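Local coordinates for protein L-ornithine N(5)-monooxygenase (Pseudomonas aeruginosa, PDB 3S5W) that catalyses the FAD- and NADPH-dependent hydroxylation of L-ornithine to N(5)-hydroxy-L-ornithine, the first step toward the hydroxamate groups of the siderophore pyoverdin, at residues Phe277-Thr282 against Leu429-Val434; Leu284-Glu289 against Ala420-Ser425; Arg398-Gln403 against Ala436-Gly441. All coordinates share one frame; numbering follows the deposited sequence.

Contact 1 of 3, residues Phe277-Thr282 against Leu429-Val434; sequences FAPKFT and LSVLPV. With ONH (N~5~-hydroxy-L-ornithine), chain E; FAD (flavin-adenine dinucleotide), chain C.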
loop_
_atom_site.group_PDB
_atom_site.type_symbol
_atom_site.label_atom_id
_atom_site.label_comp_id
_atom_site.label_asym_id
_atom_site.label_seq_id
_atom_site.Cartn_x
_atom_site.Cartn_y
_atom_site.Cartn_z
ATOM N N PHE A 277 6.502 -3.378 -15.392
ATOM C CA PHE A 277 6.995 -2.902 -14.087
ATOM C C PHE A 277 8.445 -2.422 -14.111
ATOM O O PHE A 277 8.931 -1.839 -13.117
ATOM C CB PHE A 277 6.810 -3.993 -13.018
ATOM C CG PHE A 277 5.394 -4.397 -12.829
ATOM C CD1 PHE A 277 4.897 -5.535 -13.459
ATOM C CD2 PHE A 277 4.531 -3.634 -12.034
ATOM C CE1 PHE A 277 3.553 -5.912 -13.295
ATOM C CE2 PHE A 277 3.197 -4.001 -11.865
ATOM C CZ PHE A 277 2.706 -5.162 -12.499
ATOM N N ALA A 278 9.139 -2.649 -15.224
ATOM C CA ALA A 278 10.563 -2.292 -15.336
ATOM C C ALA A 278 10.729 -0.751 -15.255
ATOM O O ALA A 278 9.824 -0.013 -15.682
ATOM C CB ALA A 278 11.162 -2.819 -16.641
ATOM N N PRO A 279 11.852 -0.276 -14.690
ATOM C CA PRO A 279 12.069 1.183 -14.634
ATOM C C PRO A 279 11.881 1.891 -16.001
ATOM O O PRO A 279 11.312 2.981 -16.033
ATOM C CB PRO A 279 13.510 1.311 -14.149
ATOM C CG PRO A 279 13.680 0.107 -13.203
ATOM C CD PRO A 279 12.881 -1.023 -13.931
ATOM N N LYS A 280 12.315 1.256 -17.108
ATOM C CA LYS A 280 12.108 1.791 -18.473
ATOM C C LYS A 280 10.645 2.126 -18.825
ATOM O O LYS A 280 10.354 3.074 -19.576
ATOM C CB LYS A 280 12.615 0.763 -19.500
ATOM C CG LYS A 280 13.252 1.360 -20.737
ATOM C CD LYS A 280 14.074 0.299 -21.517
ATOM C CE LYS A 280 15.492 0.146 -20.919
ATOM N NZ LYS A 280 16.538 0.036 -21.984
ATOM N N PHE A 281 9.714 1.335 -18.307
ATOM C CA PHE A 281 8.328 1.597 -18.603
ATOM C C PHE A 281 7.881 2.953 -18.020
ATOM O O PHE A 281 6.942 3.546 -18.533
ATOM C CB PHE A 281 7.416 0.484 -18.090
ATOM C CG PHE A 281 6.009 0.598 -18.592
ATOM C CD1 PHE A 281 5.674 0.110 -19.856
ATOM C CD2 PHE A 281 5.020 1.196 -17.809
ATOM C CE1 PHE A 281 4.356 0.221 -20.354
ATOM C CE2 PHE A 281 3.684 1.320 -18.293
ATOM C CZ PHE A 281 3.361 0.827 -19.572
ATOM N N THR A 282 8.526 3.418 -16.950
ATOM C CA THR A 282 8.105 4.693 -16.317
ATOM C C THR A 282 8.210 5.818 -17.357
ATOM O O THR A 282 7.259 6.590 -17.548
ATOM C CB THR A 282 8.892 5.011 -15.032
ATOM O OG1 THR A 282 8.787 3.907 -14.123
ATOM C CG2 THR A 282 8.351 6.325 -14.323
ATOM N N LEU A 429 6.400 -1.912 -4.699
ATOM C CA LEU A 429 7.852 -1.865 -4.404
ATOM C C LEU A 429 8.713 -1.808 -5.670
ATOM O O LEU A 429 9.920 -1.567 -5.586
ATOM C CB LEU A 429 8.258 -3.113 -3.587
ATOM C CG LEU A 429 7.578 -3.271 -2.251
ATOM C CD1 LEU A 429 7.766 -4.694 -1.717
ATOM C CD2 LEU A 429 8.123 -2.209 -1.234
ATOM N N SER A 430 8.087 -2.020 -6.841
ATOM C CA SER A 430 8.782 -2.305 -8.104
ATOM C C SER A 430 9.965 -1.421 -8.539
ATOM O O SER A 430 10.997 -1.917 -9.011
ATOM C CB SER A 430 7.748 -2.438 -9.272
ATOM O OG SER A 430 6.682 -3.313 -8.907
ATOM N N VAL A 431 9.798 -0.110 -8.413
ATOM C CA VAL A 431 10.818 0.809 -8.926
ATOM C C VAL A 431 11.374 1.732 -7.822
ATOM O O VAL A 431 12.006 2.727 -8.133
ATOM C CB VAL A 431 10.336 1.666 -10.126
ATOM C CG1 VAL A 431 10.025 0.796 -11.355
ATOM C CG2 VAL A 431 9.104 2.543 -9.745
ATOM N N LEU A 432 11.158 1.379 -6.563
ATOM C CA LEU A 432 11.558 2.240 -5.459
ATOM C C LEU A 432 13.025 2.677 -5.522
ATOM O O LEU A 432 13.292 3.848 -5.319
ATOM C CB LEU A 432 11.209 1.628 -4.108
ATOM C CG LEU A 432 9.708 1.497 -3.767
ATOM C CD1 LEU A 432 9.625 1.172 -2.323
ATOM C CD2 LEU A 432 8.929 2.756 -4.052
ATOM N N PRO A 433 13.974 1.754 -5.822
ATOM C CA PRO A 433 15.376 2.239 -5.862
ATOM C C PRO A 433 15.655 3.323 -6.901
ATOM O O PRO A 433 16.493 4.218 -6.677
ATOM C CB PRO A 433 16.196 0.974 -6.199
ATOM C CG PRO A 433 15.327 -0.178 -5.739
ATOM C CD PRO A 433 13.882 0.283 -5.986
ATOM N N VAL A 434 14.992 3.216 -8.048
ATOM C CA VAL A 434 15.147 4.181 -9.123
ATOM C C VAL A 434 14.374 5.493 -8.816
ATOM O O VAL A 434 14.914 6.606 -9.046
ATOM C CB VAL A 434 14.746 3.533 -10.508
ATOM C CG1 VAL A 434 14.844 4.535 -11.624
ATOM C CG2 VAL A 434 15.669 2.306 -10.819
HETATM C C ONH E . 6.776 -6.811 -10.398
HETATM N N ONH E . 4.869 -8.276 -10.937
HETATM O O ONH E . 7.477 -7.824 -10.694
HETATM C CA ONH E . 5.287 -6.995 -10.317
HETATM C CB ONH E . 4.831 -6.864 -8.858
HETATM C CD ONH E . 2.867 -6.821 -7.373
HETATM N NE ONH E . 1.430 -6.913 -7.401
HETATM C CG ONH E . 3.314 -6.949 -8.811
HETATM O OZ ONH E . 0.797 -7.258 -6.228
HETATM O OXT ONH E . 7.242 -5.658 -10.171
HETATM P PA FAD C . 3.086 2.679 2.849
HETATM O O1A FAD C . 1.610 2.545 2.859
HETATM O O2A FAD C . 3.868 1.362 2.988
HETATM O O5B FAD C . 3.557 3.659 4.057
HETATM C C5B FAD C . 2.849 4.854 4.291
HETATM C C4B FAD C . 3.261 5.273 5.692
HETATM O O4B FAD C . 2.691 6.531 5.936
HETATM C C3B FAD C . 2.680 4.323 6.734
HETATM O O3B FAD C . 3.723 3.766 7.510
HETATM C C2B FAD C . 1.740 5.198 7.572
HETATM O O2B FAD C . 1.860 4.942 8.967
HETATM C C1B FAD C . 2.258 6.575 7.287
HETATM N N9A FAD C . 1.268 7.647 7.318
HETATM C C8A FAD C . 0.051 7.715 6.647
HETATM N N7A FAD C . -0.496 8.939 6.914
HETATM C C5A FAD C . 0.368 9.626 7.709
HETATM C C6A FAD C . 0.312 10.902 8.270
HETATM N N6A FAD C . -0.614 11.786 7.865
HETATM N N1A FAD C . 1.377 11.318 9.066
HETATM C C2A FAD C . 2.481 10.524 9.301
HETATM N N3A FAD C . 2.540 9.253 8.741
HETATM C C4A FAD C . 1.491 8.824 7.961
HETATM N N1 FAD C . 3.730 -4.117 -3.090
HETATM C C2 FAD C . 4.633 -4.995 -3.676
HETATM O O2 FAD C . 5.418 -4.597 -4.521
HETATM N N3 FAD C . 4.657 -6.326 -3.316
HETATM C C4 FAD C . 3.804 -6.821 -2.360
HETATM O O4 FAD C . 3.893 -8.017 -2.035
HETATM C C4X FAD C . 2.874 -5.942 -1.772
HETATM N N5 FAD C . 1.984 -6.415 -0.818
HETATM C C5X FAD C . 1.062 -5.552 -0.249
HETATM C C6 FAD C . 0.168 -6.043 0.714
HETATM C C7 FAD C . -0.769 -5.204 1.302
HETATM C C7M FAD C . -1.704 -5.806 2.322
HETATM C C8 FAD C . -0.831 -3.873 0.906
HETATM C C8M FAD C . -1.816 -2.908 1.502
HETATM C C9 FAD C . 0.051 -3.374 -0.046
HETATM C C9A FAD C . 1.024 -4.201 -0.625
HETATM N N10 FAD C . 1.918 -3.719 -1.588
HETATM C C10 FAD C . 2.826 -4.598 -2.168
HETATM C "C1'" FAD C . 1.886 -2.303 -2.074
HETATM C "C2'" FAD C . 2.420 -1.268 -1.062
HETATM O "O2'" FAD C . 1.732 -0.063 -1.414
HETATM C "C3'" FAD C . 3.920 -1.094 -1.247
HETATM O "O3'" FAD C . 4.630 -2.337 -1.075
HETATM C "C4'" FAD C . 4.511 -0.092 -0.223
HETATM O "O4'" FAD C . 4.054 -0.430 1.081
HETATM C "C5'" FAD C . 4.259 1.401 -0.560
HETATM O "O5'" FAD C . 5.144 2.162 0.239
HETATM P P FAD C . 4.812 3.665 0.741
HETATM O O1P FAD C . 5.932 4.021 1.687
HETATM O O2P FAD C . 4.629 4.507 -0.492
HETATM O O3P FAD C . 3.432 3.499 1.523
HETATM O O HOH W 1 10.866 -3.034 -11.605
#
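F277 and S430 touch beside the carboxylate of the bound N5-hydroxy-L-ornithine, which both also contact, a worked example of two chain segments far apart in sequence being joined through the ligand they share. CA of the product sits over the centre of one face of the F277 ring, 3.4 Å above its plane. From the other segment S430 OG donates a hydrogen bond of 2.7 Å to OXT of the product carboxylate; chi1 of -49° puts OG anti to the carbonyl carbon, where it can reach OXT, and the same hydroxyl approaches F277 CD2 obliquely. One residue earlier, L429 N donates a nearly straight bond of 2.9 Å (166°) to O2 of the flavin, so consecutive residues of the type I turn L429-L432 hold cofactor and product.

Packing is tightest around V431, the N-cap residue of the helix that follows. Its CG1 methyl is 3.4 Å from F277 O and also reaches CA of P279, while T282 approaches the same methyl more distantly. F277 O also accepts a hydrogen bond from S425 OG. No direct hydrogen bond joins the segments; instead a water donates to both F277 O (2.7 Å) and S430 O (2.8 Å), tying the two carbonyls together. Toward the partly exposed side the contact thins to an apolar touch, P279 CG against V434 CG2 at 3.8 Å, the two side chains crossing at about a right angle.

K89, N274 and N304 complete the polar grip on the product. The contact thus sets the start of helix 279-287 against that of helix 432-447, while L429 and L432 pack on helix 40-56.

Contact 2 of 3, residues Leu284-Glu289 against Ala420-Ser425; sequences LIYSRE and ASHGLS
I285 and Y286, neighbours on the last turns of helix 279-287, meet the end of helix 419-422, illustrating how side chains can pack directly on the main chain where a helix stops. The aliphatic part belongs to I285, whose CG2 methyl is pressed against the main chain, 3.3 Å from H422 C, while CD1 reaches G423 CA.

Aromatic contacts fall to Y286. Its CG is anti to the backbone N (chi1 -162°), which lays the ring alongside H422. Y286 CD2 stands 3.6 Å above the imidazole plane, toward its rim; with the planes 55° apart the pair is oblique. H422 also stacks with Y400.

Polar atoms touch without bonding across the segments: S421 O lies at the edge of the Y286 ring, 3.4 Å from CD2, and 3.2 Å from Y286 N at too poor an angle for a hydrogen bond. The phenol instead bonds I396 O, and R293 makes a cation-pi contact with the ring.

G423 leaves the helix with positive phi (107°), a glycine helix C-terminus whose backbone angles leave no room for a CB beside the preceding carbonyl O; the chain then runs on to FAD-binding T427-L429.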
loop_
_atom_site.group_PDB
_atom_site.type_symbol
_atom_site.label_atom_id
_atom_site.label_comp_id
_atom_site.label_asym_id
_atom_site.label_seq_id
_atom_site.Cartn_x
_atom_site.Cartn_y
_atom_site.Cartn_z
ATOM N N LEU A 284 8.366 5.495 -20.606
ATOM C CA LEU A 284 7.493 5.222 -21.727
ATOM C C LEU A 284 6.060 5.736 -21.474
ATOM O O LEU A 284 5.525 6.479 -22.281
ATOM C CB LEU A 284 7.498 3.716 -22.034
ATOM C CG LEU A 284 6.749 3.168 -23.263
ATOM C CD1 LEU A 284 5.265 3.068 -23.043
ATOM C CD2 LEU A 284 7.075 3.979 -24.528
ATOM N N ILE A 285 5.443 5.326 -20.367
ATOM C CA ILE A 285 4.079 5.761 -20.094
ATOM C C ILE A 285 3.984 7.284 -19.895
ATOM O O ILE A 285 3.048 7.922 -20.394
ATOM C CB ILE A 285 3.378 4.960 -18.947
ATOM C CG1 ILE A 285 1.869 5.289 -18.905
ATOM C CG2 ILE A 285 4.103 5.134 -17.599
ATOM C CD1 ILE A 285 1.015 4.287 -18.107
ATOM N N TYR A 286 4.969 7.849 -19.196
ATOM C CA TYR A 286 5.019 9.301 -19.011
ATOM C C TYR A 286 5.075 10.089 -20.344
ATOM O O TYR A 286 4.456 11.140 -20.467
ATOM C CB TYR A 286 6.179 9.711 -18.120
ATOM C CG TYR A 286 5.945 11.111 -17.588
ATOM C CD1 TYR A 286 6.461 12.237 -18.263
ATOM C CD2 TYR A 286 5.139 11.318 -16.456
ATOM C CE1 TYR A 286 6.205 13.536 -17.789
ATOM C CE2 TYR A 286 4.882 12.606 -15.979
ATOM C CZ TYR A 286 5.416 13.709 -16.652
ATOM O OH TYR A 286 5.154 14.980 -16.165
ATOM N N SER A 287 5.815 9.567 -21.319
ATOM C CA SER A 287 5.884 10.129 -22.683
ATOM C C SER A 287 4.571 10.057 -23.486
ATOM O O SER A 287 4.416 10.779 -24.488
ATOM C CB SER A 287 7.012 9.458 -23.477
ATOM O OG SER A 287 6.603 8.188 -23.985
ATOM N N ARG A 288 3.630 9.204 -23.071
ATOM C CA ARG A 288 2.405 8.993 -23.852
ATOM C C ARG A 288 1.343 10.025 -23.554
ATOM O O ARG A 288 1.325 10.598 -22.472
ATOM C CB ARG A 288 1.815 7.590 -23.655
ATOM C CG ARG A 288 2.705 6.461 -24.130
ATOM C CD ARG A 288 3.300 6.736 -25.497
ATOM N NE ARG A 288 3.795 5.514 -26.107
ATOM C CZ ARG A 288 4.884 5.440 -26.861
ATOM N NH1 ARG A 288 5.626 6.523 -27.083
ATOM N NH2 ARG A 288 5.253 4.270 -27.371
ATOM N N GLU A 289 0.467 10.257 -24.529
ATOM C CA GLU A 289 -0.680 11.142 -24.326
ATOM C C GLU A 289 -1.699 10.439 -23.442
ATOM O O GLU A 289 -1.646 9.214 -23.281
ATOM C CB GLU A 289 -1.286 11.560 -25.660
ATOM C CG GLU A 289 -0.241 12.186 -26.554
ATOM C CD GLU A 289 -0.811 13.184 -27.523
ATOM O OE1 GLU A 289 -0.518 14.388 -27.333
ATOM O OE2 GLU A 289 -1.541 12.774 -28.463
ATOM N N ALA A 420 -1.402 7.077 -12.868
ATOM C CA ALA A 420 -1.948 7.563 -14.163
ATOM C C ALA A 420 -0.873 8.011 -15.154
ATOM O O ALA A 420 -1.025 7.830 -16.364
ATOM C CB ALA A 420 -3.015 8.673 -13.961
ATOM N N SER A 421 0.227 8.546 -14.651
ATOM C CA SER A 421 1.289 9.079 -15.512
ATOM C C SER A 421 2.584 8.264 -15.526
ATOM O O SER A 421 3.404 8.403 -16.438
ATOM C CB SER A 421 1.615 10.520 -15.098
ATOM O OG SER A 421 1.954 10.622 -13.716
ATOM N N HIS A 422 2.816 7.488 -14.477
ATOM C CA HIS A 422 4.111 6.805 -14.309
ATOM C C HIS A 422 3.997 5.275 -14.328
ATOM O O HIS A 422 5.010 4.595 -14.324
ATOM C CB HIS A 422 4.757 7.207 -12.963
ATOM C CG HIS A 422 5.226 8.624 -12.922
ATOM N ND1 HIS A 422 6.563 8.966 -12.926
ATOM C CD2 HIS A 422 4.536 9.786 -12.892
ATOM C CE1 HIS A 422 6.673 10.285 -12.859
ATOM N NE2 HIS A 422 5.457 10.805 -12.854
ATOM N N GLY A 423 2.787 4.744 -14.305
ATOM C CA GLY A 423 2.600 3.337 -14.590
ATOM C C GLY A 423 2.266 2.489 -13.378
ATOM O O GLY A 423 2.214 2.984 -12.247
ATOM N N LEU A 424 2.065 1.194 -13.630
ATOM C CA LEU A 424 1.625 0.253 -12.595
ATOM C C LEU A 424 2.645 0.000 -11.474
ATOM O O LEU A 424 2.272 -0.507 -10.403
ATOM C CB LEU A 424 1.139 -1.072 -13.242
ATOM C CG LEU A 424 -0.208 -0.900 -13.960
ATOM C CD1 LEU A 424 -0.431 -2.008 -14.975
ATOM C CD2 LEU A 424 -1.361 -0.886 -13.008
ATOM N N SER A 425 3.912 0.366 -11.680
ATOM C CA SER A 425 4.885 0.241 -10.611
ATOM C C SER A 425 4.631 1.277 -9.496
ATOM O O SER A 425 5.213 1.191 -8.409
ATOM C CB SER A 425 6.304 0.456 -11.147
ATOM O OG SER A 425 6.691 -0.637 -11.932
#

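Contact 3 of 3, residues Arg398-Gln403 against Ala436-Gly441; sequences RDYRLQ and AEEISG. With PO4 (phosphate ion), chain G.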
loop_
_atom_site.group_PDB
_atom_site.type_symbol
_atom_site.label_atom_id
_atom_site.label_comp_id
_atom_site.label_asym_id
_atom_site.label_seq_id
_atom_site.Cartn_x
_atom_site.Cartn_y
_atom_site.Cartn_z
ATOM N N ARG A 398 7.781 14.495 -14.210
ATOM C CA ARG A 398 8.508 13.221 -14.335
ATOM C C ARG A 398 9.240 12.888 -13.029
ATOM O O ARG A 398 9.190 11.739 -12.563
ATOM C CB ARG A 398 9.503 13.281 -15.492
ATOM C CG ARG A 398 10.353 12.001 -15.706
ATOM C CD ARG A 398 9.496 10.715 -15.863
ATOM N NE ARG A 398 10.343 9.512 -15.896
ATOM C CZ ARG A 398 10.846 8.897 -14.813
ATOM N NH1 ARG A 398 10.556 9.328 -13.581
ATOM N NH2 ARG A 398 11.596 7.801 -14.951
ATOM N N ASP A 399 9.879 13.905 -12.429
ATOM C CA ASP A 399 10.620 13.743 -11.164
ATOM C C ASP A 399 9.764 13.700 -9.874
ATOM O O ASP A 399 10.297 13.799 -8.766
ATOM C CB ASP A 399 11.720 14.822 -11.052
ATOM C CG ASP A 399 11.138 16.248 -10.932
ATOM O OD1 ASP A 399 9.914 16.407 -11.127
ATOM O OD2 ASP A 399 11.916 17.184 -10.650
ATOM N N TYR A 400 8.453 13.551 -10.034
ATOM C CA TYR A 400 7.481 13.382 -8.946
ATOM C C TYR A 400 7.186 14.695 -8.181
ATOM O O TYR A 400 6.564 14.673 -7.141
ATOM C CB TYR A 400 7.875 12.246 -7.978
ATOM C CG TYR A 400 8.025 10.930 -8.703
ATOM C CD1 TYR A 400 6.899 10.124 -8.948
ATOM C CD2 TYR A 400 9.279 10.503 -9.170
ATOM C CE1 TYR A 400 7.010 8.891 -9.646
ATOM C CE2 TYR A 400 9.407 9.270 -9.866
ATOM C CZ TYR A 400 8.248 8.479 -10.090
ATOM O OH TYR A 400 8.337 7.274 -10.763
ATOM N N ARG A 401 7.596 15.815 -8.763
ATOM C CA ARG A 401 7.375 17.127 -8.159
ATOM C C ARG A 401 6.043 17.702 -8.629
ATOM O O ARG A 401 5.755 17.716 -9.839
ATOM C CB ARG A 401 8.531 18.055 -8.541
ATOM C CG ARG A 401 8.486 19.349 -7.778
ATOM C CD ARG A 401 9.775 20.048 -7.921
ATOM N NE ARG A 401 9.632 21.425 -7.485
ATOM C CZ ARG A 401 10.580 22.336 -7.637
ATOM N NH1 ARG A 401 11.732 21.998 -8.218
ATOM N NH2 ARG A 401 10.377 23.579 -7.196
ATOM N N LEU A 402 5.221 18.124 -7.660
ATOM C CA LEU A 402 3.938 18.787 -7.899
ATOM C C LEU A 402 4.206 20.140 -8.542
ATOM O O LEU A 402 5.019 20.906 -8.036
ATOM C CB LEU A 402 3.161 19.009 -6.580
ATOM C CG LEU A 402 2.773 17.821 -5.693
ATOM C CD1 LEU A 402 1.576 18.146 -4.786
ATOM C CD2 LEU A 402 2.452 16.620 -6.555
ATOM N N GLN A 403 3.545 20.413 -9.661
ATOM C CA GLN A 403 3.717 21.706 -10.318
ATOM C C GLN A 403 2.960 22.778 -9.535
ATOM O O GLN A 403 1.776 22.623 -9.224
ATOM C CB GLN A 403 3.329 21.685 -11.819
ATOM C CG GLN A 403 3.581 23.032 -12.603
ATOM C CD GLN A 403 5.000 23.675 -12.416
ATOM O OE1 GLN A 403 5.566 23.715 -11.309
ATOM N NE2 GLN A 403 5.546 24.209 -13.510
ATOM N N ALA A 436 13.728 6.635 -5.862
ATOM C CA ALA A 436 14.487 7.271 -4.794
ATOM C C ALA A 436 15.668 8.069 -5.368
ATOM O O ALA A 436 15.943 9.191 -4.924
ATOM C CB ALA A 436 15.001 6.225 -3.814
ATOM N N GLU A 437 16.368 7.478 -6.336
ATOM C CA GLU A 437 17.495 8.153 -6.989
ATOM C C GLU A 437 16.985 9.381 -7.750
ATOM O O GLU A 437 17.632 10.435 -7.756
ATOM C CB GLU A 437 18.193 7.214 -7.963
ATOM C CG GLU A 437 19.334 7.875 -8.736
ATOM C CD GLU A 437 20.288 6.854 -9.327
ATOM O OE1 GLU A 437 19.845 6.057 -10.174
ATOM O OE2 GLU A 437 21.476 6.851 -8.932
ATOM N N GLU A 438 15.814 9.261 -8.360
ATOM C CA GLU A 438 15.261 10.365 -9.140
ATOM C C GLU A 438 14.780 11.547 -8.263
ATOM O O GLU A 438 15.097 12.715 -8.552
ATOM C CB GLU A 438 14.149 9.880 -10.051
ATOM C CG GLU A 438 14.672 8.964 -11.196
ATOM C CD GLU A 438 13.547 8.329 -12.014
ATOM O OE1 GLU A 438 12.374 8.395 -11.585
ATOM O OE2 GLU A 438 13.837 7.748 -13.084
ATOM N N ILE A 439 14.039 11.241 -7.202
ATOM C CA ILE A 439 13.580 12.287 -6.275
ATOM C C ILE A 439 14.766 12.916 -5.523
ATOM O O ILE A 439 14.829 14.143 -5.396
ATOM C CB ILE A 439 12.526 11.759 -5.302
ATOM C CG1 ILE A 439 11.271 11.327 -6.066
ATOM C CG2 ILE A 439 12.189 12.829 -4.246
ATOM C CD1 ILE A 439 10.256 10.619 -5.221
ATOM N N SER A 440 15.704 12.092 -5.042
ATOM C CA SER A 440 16.851 12.623 -4.312
ATOM C C SER A 440 17.722 13.539 -5.215
ATOM O O SER A 440 18.165 14.601 -4.757
ATOM C CB SER A 440 17.667 11.542 -3.599
ATOM O OG SER A 440 18.296 10.692 -4.526
ATOM N N GLY A 441 17.909 13.145 -6.474
ATOM C CA GLY A 441 18.602 13.971 -7.483
ATOM C C GLY A 441 17.917 15.310 -7.718
ATOM O O GLY A 441 18.564 16.375 -7.717
HETATM P P PO4 G . 12.883 25.449 -8.767
HETATM O O1 PO4 G . 13.555 24.140 -8.390
HETATM O O2 PO4 G . 12.018 25.924 -7.613
HETATM O O3 PO4 G . 13.951 26.470 -9.076
HETATM O O4 PO4 G . 12.019 25.268 -9.999
HETATM O O HOH W 2 10.854 6.124 -10.966
#
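An ion pair between a loop and the C-terminal helix, backed by an aromatic-aliphatic contact, joins R398-Q403 to helix 432-447 beside strand 411-414. R398 NH1 donates to E438 OE1 at 2.9 Å (153°), and NH2 adds a weak bond of 2.9 Å to OE2. The grip is two-pronged but not coplanar: guanidinium and carboxylate are turned 66° against each other, and NH1 meets OE1 from above the carboxylate plane. A bend at chi2 (54°) in R398 brings its end toward the glutamate, while NE pairs with D283.

Y400 presents its ring edge to the same oxygen, CE2 lying 3.5 Å from E438 OE1. A water bridges Y400 OH and E438 OE1, 2.8 Å from the phenol oxygen and donating to the carboxylate. Alongside, I439 CG1 touches Y400 CD2 at 3.8 Å, the two side chains crossing at about a right angle. R401 extends to a phosphate, probably from the crystallisation liquor, which H446 also binds.

E438 OE1 thus takes hydrogen bonds from an arginine and a water, and R398 has two acidic partners, E438 and D283; both groups would therefore be expected to stay charged, linking loop, C-terminal helix and helix 279-287 electrostatically.

The three contacts lie on the same side of the chain's centre and are joined by two shared helices. Helix 279-287 serves contacts 1 and 2, its start in one and its end in the other; helix 432-447 serves contacts 1 and 3. Contact 2 is the most buried and relies on apolar and aromatic packing. Contact 1, partly buried, is organised around ligands and water, whereas contact 3, also partly buried but with the side chain of Y400 about 13 Å from the bound product, depends on charge. They meet side by side: T282 CG2 of contact 1 packs on Y400 and R398 of contact 3, and S425 of 420-425 touches both S430 and V431 of 429-434.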